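Local coordinates for protein glutamine cyclotransferase (Porphyromonas gingivalis W83, PDB 6QQL) that probably acts as a zinc-dependent glutaminyl-peptide cyclotransferase, forming pyroglutamate at the N-terminus of peptides that begin with glutamine, at residues S217-W229 with V256-I268. Sequence-based numbering, arbitrary orientation.
Sequences SKSYAPGLISAVW and VIKNLGIPCIDII
Ile-265 fills the groove formed by Ser-217, Ala-221, Leu-224, Ile-225 and Val-228. Its CB lies 3.8 Å from CB of Ser-217. Its CG2 turns to the start of helix 222-234, 3.7 Å from CG of Leu-224, and also meets CB of Ala-221 and CB of Ile-225. The other branch puts CG1 between the backbone N and the carbonyl carbon (chi1 71°), which sends CD1 further along the helix. There CD1 meets CG2 of Val-228 tip to tip, 3.5 Å away, and approaches the edge of the Trp-229 ring from close to its plane. Ile-267 runs antiparallel alongside the indole, with CG1 4.0 Å from CZ3 of Trp-229.

At the other end, OG of Ser-217 accepts a weak, bent bond from N of Asp-266 (3.2 Å). The stronger partner of this hydroxyl is the carboxylate of Glu-214. Tyr-220 extends this side to helix 253-260. CG2 of Ile-257 sits over one face of its ring as a CH-pi contact, 4.2 Å from the centroid. NZ of Lys-258 donates a hydrogen bond to OH of Tyr-220, and both residues are exposed.

Helix segment 222-229 crosses strand 264-268 at -40°, with Tyr-307 and Thr-303 of helix 294-311 beside it. The strand pairs with 197-202 and is the outermost on this side. This is helix-on-sheet packing at one edge of the alpha/beta core of the M28 (zinc exopeptidase-like) fold.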
ATOM      1  N   SER A 217      -2.798 -14.047   2.895  1.00 29.17           N
ATOM      2  CA  SER A 217      -3.976 -13.315   3.340  1.00 26.55           C
ATOM      3  C   SER A 217      -5.125 -14.266   3.623  1.00 27.57           C
ATOM      4  O   SER A 217      -5.755 -14.195   4.687  1.00 20.80           O
ATOM      5  CB  SER A 217      -4.358 -12.299   2.275  1.00 25.16           C
ATOM      6  OG  SER A 217      -3.185 -11.716   1.752  1.00 29.35           O
ATOM      7  N   LYS A 218      -5.395 -15.175   2.675  1.00 33.73           N
ATOM      8  CA  LYS A 218      -6.451 -16.172   2.838  1.00 32.64           C
ATOM      9  C   LYS A 218      -6.177 -17.076   4.026  1.00 22.33           C
ATOM     10  O   LYS A 218      -7.093 -17.399   4.788  1.00 22.52           O
ATOM     11  CB  LYS A 218      -6.555 -17.016   1.565  1.00 46.01           C
ATOM     12  CG  LYS A 218      -7.682 -18.072   1.519  1.00 44.96           C
ATOM     13  CD  LYS A 218      -7.216 -19.296   0.694  1.00 46.48           C
ATOM     14  CE  LYS A 218      -8.327 -20.304   0.383  1.00 53.22           C
ATOM     15  NZ  LYS A 218      -7.790 -21.645  -0.022  1.00 51.48           N
ATOM     16  N   SER A 219      -4.906 -17.433   4.242  1.00 22.56           N
ATOM     17  CA  SER A 219      -4.559 -18.337   5.337  1.00 23.13           C
ATOM     18  C   SER A 219      -4.778 -17.677   6.689  1.00 26.93           C
ATOM     19  O   SER A 219      -5.477 -18.220   7.550  1.00 23.19           O
ATOM     20  CB  SER A 219      -3.106 -18.804   5.222  1.00 23.45           C
ATOM     21  OG  SER A 219      -2.934 -19.726   4.171  1.00 41.38           O
ATOM     22  N   TYR A 220      -4.233 -16.485   6.883  1.00 34.23           N
ATOM     23  CA  TYR A 220      -4.223 -15.896   8.212  1.00 34.93           C
ATOM     24  C   TYR A 220      -5.373 -14.915   8.464  1.00 30.86           C
ATOM     25  O   TYR A 220      -5.543 -14.469   9.599  1.00 22.55           O
ATOM     26  CB  TYR A 220      -2.866 -15.219   8.443  1.00 28.85           C
ATOM     27  CG  TYR A 220      -1.715 -16.207   8.387  1.00 32.52           C
ATOM     28  CD1 TYR A 220      -1.290 -16.871   9.539  1.00 35.52           C
ATOM     29  CD2 TYR A 220      -1.064 -16.497   7.187  1.00 22.47           C
ATOM     30  CE1 TYR A 220      -0.231 -17.791   9.510  1.00 30.44           C
ATOM     31  CE2 TYR A 220      -0.005 -17.420   7.147  1.00 26.75           C
ATOM     32  CZ  TYR A 220       0.405 -18.063   8.318  1.00 34.77           C
ATOM     33  OH  TYR A 220       1.442 -18.976   8.322  1.00 33.32           O
ATOM     34  N   ALA A 221      -6.185 -14.589   7.467  1.00 21.16           N
ATOM     35  CA  ALA A 221      -7.263 -13.660   7.777  1.00 29.64           C
ATOM     36  C   ALA A 221      -8.547 -14.031   7.048  1.00 29.28           C
ATOM     37  O   ALA A 221      -9.190 -13.169   6.440  1.00 20.29           O
ATOM     38  CB  ALA A 221      -6.838 -12.238   7.424  1.00 33.45           C
ATOM     39  N   PRO A 222      -8.986 -15.283   7.148  1.00 28.00           N
ATOM     40  CA  PRO A 222     -10.099 -15.723   6.296  1.00 20.49           C
ATOM     41  C   PRO A 222     -11.337 -14.879   6.464  1.00 20.54           C
ATOM     42  O   PRO A 222     -12.002 -14.572   5.471  1.00 32.78           O
ATOM     43  CB  PRO A 222     -10.325 -17.170   6.753  1.00 33.07           C
ATOM     44  CG  PRO A 222      -9.822 -17.195   8.166  1.00 28.67           C
ATOM     45  CD  PRO A 222      -8.636 -16.296   8.158  1.00 27.71           C
ATOM     46  N   GLY A 223     -11.663 -14.468   7.686  1.00 21.60           N
ATOM     47  CA  GLY A 223     -12.837 -13.638   7.856  1.00 20.88           C
ATOM     48  C   GLY A 223     -12.634 -12.291   7.215  1.00 29.99           C
ATOM     49  O   GLY A 223     -13.507 -11.793   6.501  1.00 41.19           O
ATOM     50  N   LEU A 224     -11.448 -11.717   7.411  1.00 35.91           N
ATOM     51  CA  LEU A 224     -11.112 -10.435   6.810  1.00 29.49           C
ATOM     52  C   LEU A 224     -11.222 -10.473   5.296  1.00 22.37           C
ATOM     53  O   LEU A 224     -11.950  -9.679   4.694  1.00 21.12           O
ATOM     54  CB  LEU A 224      -9.696 -10.050   7.233  1.00 29.03           C
ATOM     55  CG  LEU A 224      -9.222  -8.680   6.793  1.00 32.52           C
ATOM     56  CD1 LEU A 224     -10.314  -7.625   7.001  1.00 25.40           C
ATOM     57  CD2 LEU A 224      -7.931  -8.366   7.541  1.00 31.46           C
ATOM     58  N   ILE A 225     -10.547 -11.431   4.667  1.00 19.03           N
ATOM     59  CA  ILE A 225     -10.587 -11.542   3.212  1.00 33.55           C
ATOM     60  C   ILE A 225     -12.029 -11.663   2.713  1.00 32.92           C
ATOM     61  O   ILE A 225     -12.407 -11.023   1.723  1.00 41.00           O
ATOM     62  CB  ILE A 225      -9.669 -12.698   2.751  1.00 47.38           C
ATOM     63  CG1 ILE A 225      -9.109 -12.453   1.352  1.00 43.57           C
ATOM     64  CG2 ILE A 225     -10.336 -14.071   2.829  1.00 50.29           C
ATOM     65  CD1 ILE A 225      -8.172 -13.545   0.925  1.00 42.48           C
ATOM     66  N   SER A 226     -12.866 -12.458   3.398  1.00 24.54           N
ATOM     67  CA  SER A 226     -14.257 -12.614   2.964  1.00 26.86           C
ATOM     68  C   SER A 226     -15.039 -11.315   3.133  1.00 28.05           C
ATOM     69  O   SER A 226     -15.801 -10.915   2.242  1.00 22.94           O
ATOM     70  CB  SER A 226     -14.948 -13.750   3.721  1.00 24.08           C
ATOM     71  OG  SER A 226     -14.267 -14.977   3.538  1.00 36.03           O
ATOM     72  N   ALA A 227     -14.898 -10.675   4.296  1.00 19.80           N
ATOM     73  CA  ALA A 227     -15.627  -9.444   4.567  1.00 19.74           C
ATOM     74  C   ALA A 227     -15.323  -8.367   3.525  1.00 19.11           C
ATOM     75  O   ALA A 227     -16.223  -7.646   3.086  1.00 19.21           O
ATOM     76  CB  ALA A 227     -15.305  -8.959   5.981  1.00 27.51           C
ATOM     77  N   VAL A 228     -14.062  -8.232   3.121  1.00 24.83           N
ATOM     78  CA  VAL A 228     -13.732  -7.210   2.137  1.00 17.99           C
ATOM     79  C   VAL A 228     -14.339  -7.565   0.789  1.00 28.70           C
ATOM     80  O   VAL A 228     -15.046  -6.759   0.177  1.00 26.49           O
ATOM     81  CB  VAL A 228     -12.208  -7.021   2.029  1.00 17.41           C
ATOM     82  CG1 VAL A 228     -11.880  -6.108   0.864  1.00 16.97           C
ATOM     83  CG2 VAL A 228     -11.656  -6.418   3.317  1.00 17.24           C
ATOM     84  N   TRP A 229     -14.105  -8.798   0.330  1.00 30.67           N
ATOM     85  CA  TRP A 229     -14.544  -9.212  -0.999  1.00 27.77           C
ATOM     86  C   TRP A 229     -16.061  -9.230  -1.113  1.00 28.18           C
ATOM     87  O   TRP A 229     -16.606  -9.020  -2.205  1.00 19.46           O
ATOM     88  CB  TRP A 229     -13.957 -10.577  -1.320  1.00 23.73           C
ATOM     89  CG  TRP A 229     -12.775 -10.548  -2.261  1.00 28.52           C
ATOM     90  CD1 TRP A 229     -12.717 -11.066  -3.534  1.00 29.99           C
ATOM     91  CD2 TRP A 229     -11.476  -9.995  -1.994  1.00 33.84           C
ATOM     92  NE1 TRP A 229     -11.458 -10.872  -4.068  1.00 34.51           N
ATOM     93  CE2 TRP A 229     -10.683 -10.213  -3.148  1.00 36.18           C
ATOM     94  CE3 TRP A 229     -10.904  -9.335  -0.893  1.00 29.39           C
ATOM     95  CZ2 TRP A 229      -9.363  -9.792  -3.229  1.00 23.73           C
ATOM     96  CZ3 TRP A 229      -9.600  -8.911  -0.977  1.00 17.03           C
ATOM     97  CH2 TRP A 229      -8.840  -9.145  -2.135  1.00 26.37           C
ATOM     98  N   VAL A 256       4.095  -8.318   9.089  1.00 17.31           N
ATOM     99  CA  VAL A 256       3.156  -7.879  10.117  1.00 37.85           C
ATOM    100  C   VAL A 256       2.436  -9.073  10.741  1.00 39.57           C
ATOM    101  O   VAL A 256       2.216  -9.122  11.961  1.00 33.14           O
ATOM    102  CB  VAL A 256       2.176  -6.842   9.530  1.00 33.32           C
ATOM    103  CG1 VAL A 256       1.145  -6.414  10.559  1.00 17.13           C
ATOM    104  CG2 VAL A 256       2.947  -5.614   9.056  1.00 23.99           C
ATOM    105  N   ILE A 257       2.077 -10.063   9.927  1.00 32.01           N
ATOM    106  CA  ILE A 257       1.426 -11.240  10.481  1.00 19.89           C
ATOM    107  C   ILE A 257       2.396 -12.018  11.354  1.00 21.53           C
ATOM    108  O   ILE A 257       2.056 -12.416  12.473  1.00 23.43           O
ATOM    109  CB  ILE A 257       0.841 -12.099   9.353  1.00 29.42           C
ATOM    110  CG1 ILE A 257      -0.251 -11.305   8.620  1.00 37.75           C
ATOM    111  CG2 ILE A 257       0.296 -13.405   9.919  1.00 18.87           C
ATOM    112  CD1 ILE A 257      -0.478 -11.728   7.177  1.00 36.21           C
ATOM    113  N   LYS A 258       3.628 -12.223  10.884  1.00 26.44           N
ATOM    114  CA  LYS A 258       4.563 -13.016  11.679  1.00 32.65           C
ATOM    115  C   LYS A 258       4.864 -12.322  13.001  1.00 32.51           C
ATOM    116  O   LYS A 258       4.567 -12.857  14.073  1.00 32.73           O
ATOM    117  CB  LYS A 258       5.855 -13.314  10.896  1.00 26.85           C
ATOM    118  CG  LYS A 258       5.667 -14.302   9.684  1.00 43.24           C
ATOM    119  CD  LYS A 258       5.091 -15.696  10.081  1.00 46.67           C
ATOM    120  CE  LYS A 258       4.527 -16.500   8.897  1.00 44.70           C
ATOM    121  NZ  LYS A 258       4.419 -17.955   9.250  1.00 44.04           N
ATOM    122  N   ASN A 259       5.352 -11.081  12.946  1.00 36.06           N
ATOM    123  CA  ASN A 259       5.907 -10.455  14.143  1.00 32.33           C
ATOM    124  C   ASN A 259       4.889  -9.681  14.989  1.00 35.30           C
ATOM    125  O   ASN A 259       5.100  -9.528  16.200  1.00 30.51           O
ATOM    126  CB  ASN A 259       7.058  -9.533  13.751  1.00 32.63           C
ATOM    127  CG  ASN A 259       8.139 -10.256  12.977  1.00 34.28           C
ATOM    128  OD1 ASN A 259       8.667  -9.729  11.998  1.00 41.86           O
ATOM    129  ND2 ASN A 259       8.468 -11.476  13.402  1.00 28.12           N
ATOM    130  N   LEU A 260       3.780  -9.216  14.425  1.00 30.34           N
ATOM    131  CA  LEU A 260       2.791  -8.533  15.241  1.00 27.02           C
ATOM    132  C   LEU A 260       1.515  -9.338  15.464  1.00 28.08           C
ATOM    133  O   LEU A 260       0.644  -8.885  16.212  1.00 22.14           O
ATOM    134  CB  LEU A 260       2.445  -7.173  14.636  1.00 27.59           C
ATOM    135  CG  LEU A 260       3.524  -6.116  14.855  1.00 39.03           C
ATOM    136  CD1 LEU A 260       3.082  -4.771  14.281  1.00 47.90           C
ATOM    137  CD2 LEU A 260       3.871  -5.981  16.335  1.00 35.01           C
ATOM    138  N   GLY A 261       1.363 -10.495  14.822  1.00 30.89           N
ATOM    139  CA  GLY A 261       0.189 -11.304  15.043  1.00 20.05           C
ATOM    140  C   GLY A 261      -1.073 -10.702  14.500  1.00 23.43           C
ATOM    141  O   GLY A 261      -2.163 -11.124  14.882  1.00 43.14           O
ATOM    142  N   ILE A 262      -0.974  -9.685  13.658  1.00 19.04           N
ATOM    143  CA  ILE A 262      -2.195  -9.064  13.169  1.00 27.91           C
ATOM    144  C   ILE A 262      -2.658  -9.757  11.887  1.00 32.26           C
ATOM    145  O   ILE A 262      -1.876  -9.887  10.923  1.00 22.38           O
ATOM    146  CB  ILE A 262      -1.981  -7.558  12.975  1.00 25.32           C
ATOM    147  CG1 ILE A 262      -1.377  -6.970  14.254  1.00 22.44           C
ATOM    148  CG2 ILE A 262      -3.292  -6.882  12.569  1.00 25.52           C
ATOM    149  CD1 ILE A 262      -1.139  -5.484  14.208  1.00 29.08           C
ATOM    150  N   PRO A 263      -3.913 -10.207  11.821  1.00 26.14           N
ATOM    151  CA  PRO A 263      -4.435 -10.775  10.569  1.00 18.54           C
ATOM    152  C   PRO A 263      -4.531  -9.699   9.500  1.00 17.90           C
ATOM    153  O   PRO A 263      -5.237  -8.700   9.665  1.00 17.77           O
ATOM    154  CB  PRO A 263      -5.815 -11.315  10.967  1.00 19.06           C
ATOM    155  CG  PRO A 263      -6.200 -10.501  12.113  1.00 19.27           C
ATOM    156  CD  PRO A 263      -4.931 -10.192  12.881  1.00 20.22           C
ATOM    157  N   CYS A 264      -3.782  -9.886   8.414  1.00 23.13           N
ATOM    158  CA  CYS A 264      -3.713  -8.913   7.334  1.00 28.12           C
ATOM    159  C   CYS A 264      -4.080  -9.551   5.997  1.00 31.67           C
ATOM    160  O   CYS A 264      -3.917 -10.761   5.806  1.00 27.36           O
ATOM    161  CB  CYS A 264      -2.313  -8.290   7.258  1.00 26.81           C
ATOM    162  SG  CYS A 264      -1.804  -7.496   8.818  1.00 22.84           S
ATOM    163  N   ILE A 265      -4.653  -8.736   5.096  1.00 34.71           N
ATOM    164  CA  ILE A 265      -4.869  -9.128   3.706  1.00 26.05           C
ATOM    165  C   ILE A 265      -4.172  -8.130   2.787  1.00 28.15           C
ATOM    166  O   ILE A 265      -3.959  -6.960   3.120  1.00 29.87           O
ATOM    167  CB  ILE A 265      -6.354  -9.236   3.310  1.00 16.74           C
ATOM    168  CG1 ILE A 265      -6.986  -7.839   3.235  1.00 16.60           C
ATOM    169  CG2 ILE A 265      -7.088 -10.199   4.238  1.00 17.29           C
ATOM    170  CD1 ILE A 265      -8.482  -7.828   3.055  1.00 16.73           C
ATOM    171  N   ASP A 266      -3.887  -8.600   1.582  1.00 27.17           N
ATOM    172  CA  ASP A 266      -3.184  -7.835   0.566  1.00 30.46           C
ATOM    173  C   ASP A 266      -4.088  -7.699  -0.659  1.00 30.60           C
ATOM    174  O   ASP A 266      -4.262  -8.655  -1.424  1.00 37.25           O
ATOM    175  CB  ASP A 266      -1.878  -8.532   0.208  1.00 15.85           C
ATOM    176  CG  ASP A 266      -0.932  -7.640  -0.545  1.00 23.83           C
ATOM    177  OD1 ASP A 266      -1.244  -6.450  -0.749  1.00 17.82           O
ATOM    178  OD2 ASP A 266       0.124  -8.141  -0.957  1.00 24.58           O
ATOM    179  N   ILE A 267      -4.643  -6.509  -0.869  1.00 15.52           N
ATOM    180  CA  ILE A 267      -5.355  -6.210  -2.104  1.00 15.55           C
ATOM    181  C   ILE A 267      -4.295  -5.812  -3.127  1.00 19.31           C
ATOM    182  O   ILE A 267      -3.733  -4.720  -3.056  1.00 21.86           O
ATOM    183  CB  ILE A 267      -6.404  -5.111  -1.913  1.00 15.45           C
ATOM    184  CG1 ILE A 267      -7.448  -5.531  -0.879  1.00 15.70           C
ATOM    185  CG2 ILE A 267      -7.134  -4.863  -3.216  1.00 15.56           C
ATOM    186  CD1 ILE A 267      -8.057  -4.369  -0.116  1.00 15.59           C
ATOM    187  N   ILE A 268      -3.990  -6.710  -4.063  1.00 20.82           N
ATOM    188  CA  ILE A 268      -2.847  -6.560  -4.953  1.00 25.00           C
ATOM    189  C   ILE A 268      -3.191  -7.096  -6.337  1.00 37.77           C
ATOM    190  O   ILE A 268      -3.785  -8.169  -6.483  1.00 34.21           O
ATOM    191  CB  ILE A 268      -1.599  -7.264  -4.387  1.00 19.18           C
ATOM    192  CG1 ILE A 268      -0.430  -7.186  -5.380  1.00 25.83           C
ATOM    193  CG2 ILE A 268      -1.921  -8.707  -3.988  1.00 16.05           C
ATOM    194  CD1 ILE A 268       0.939  -7.461  -4.746  1.00 15.84           C
TER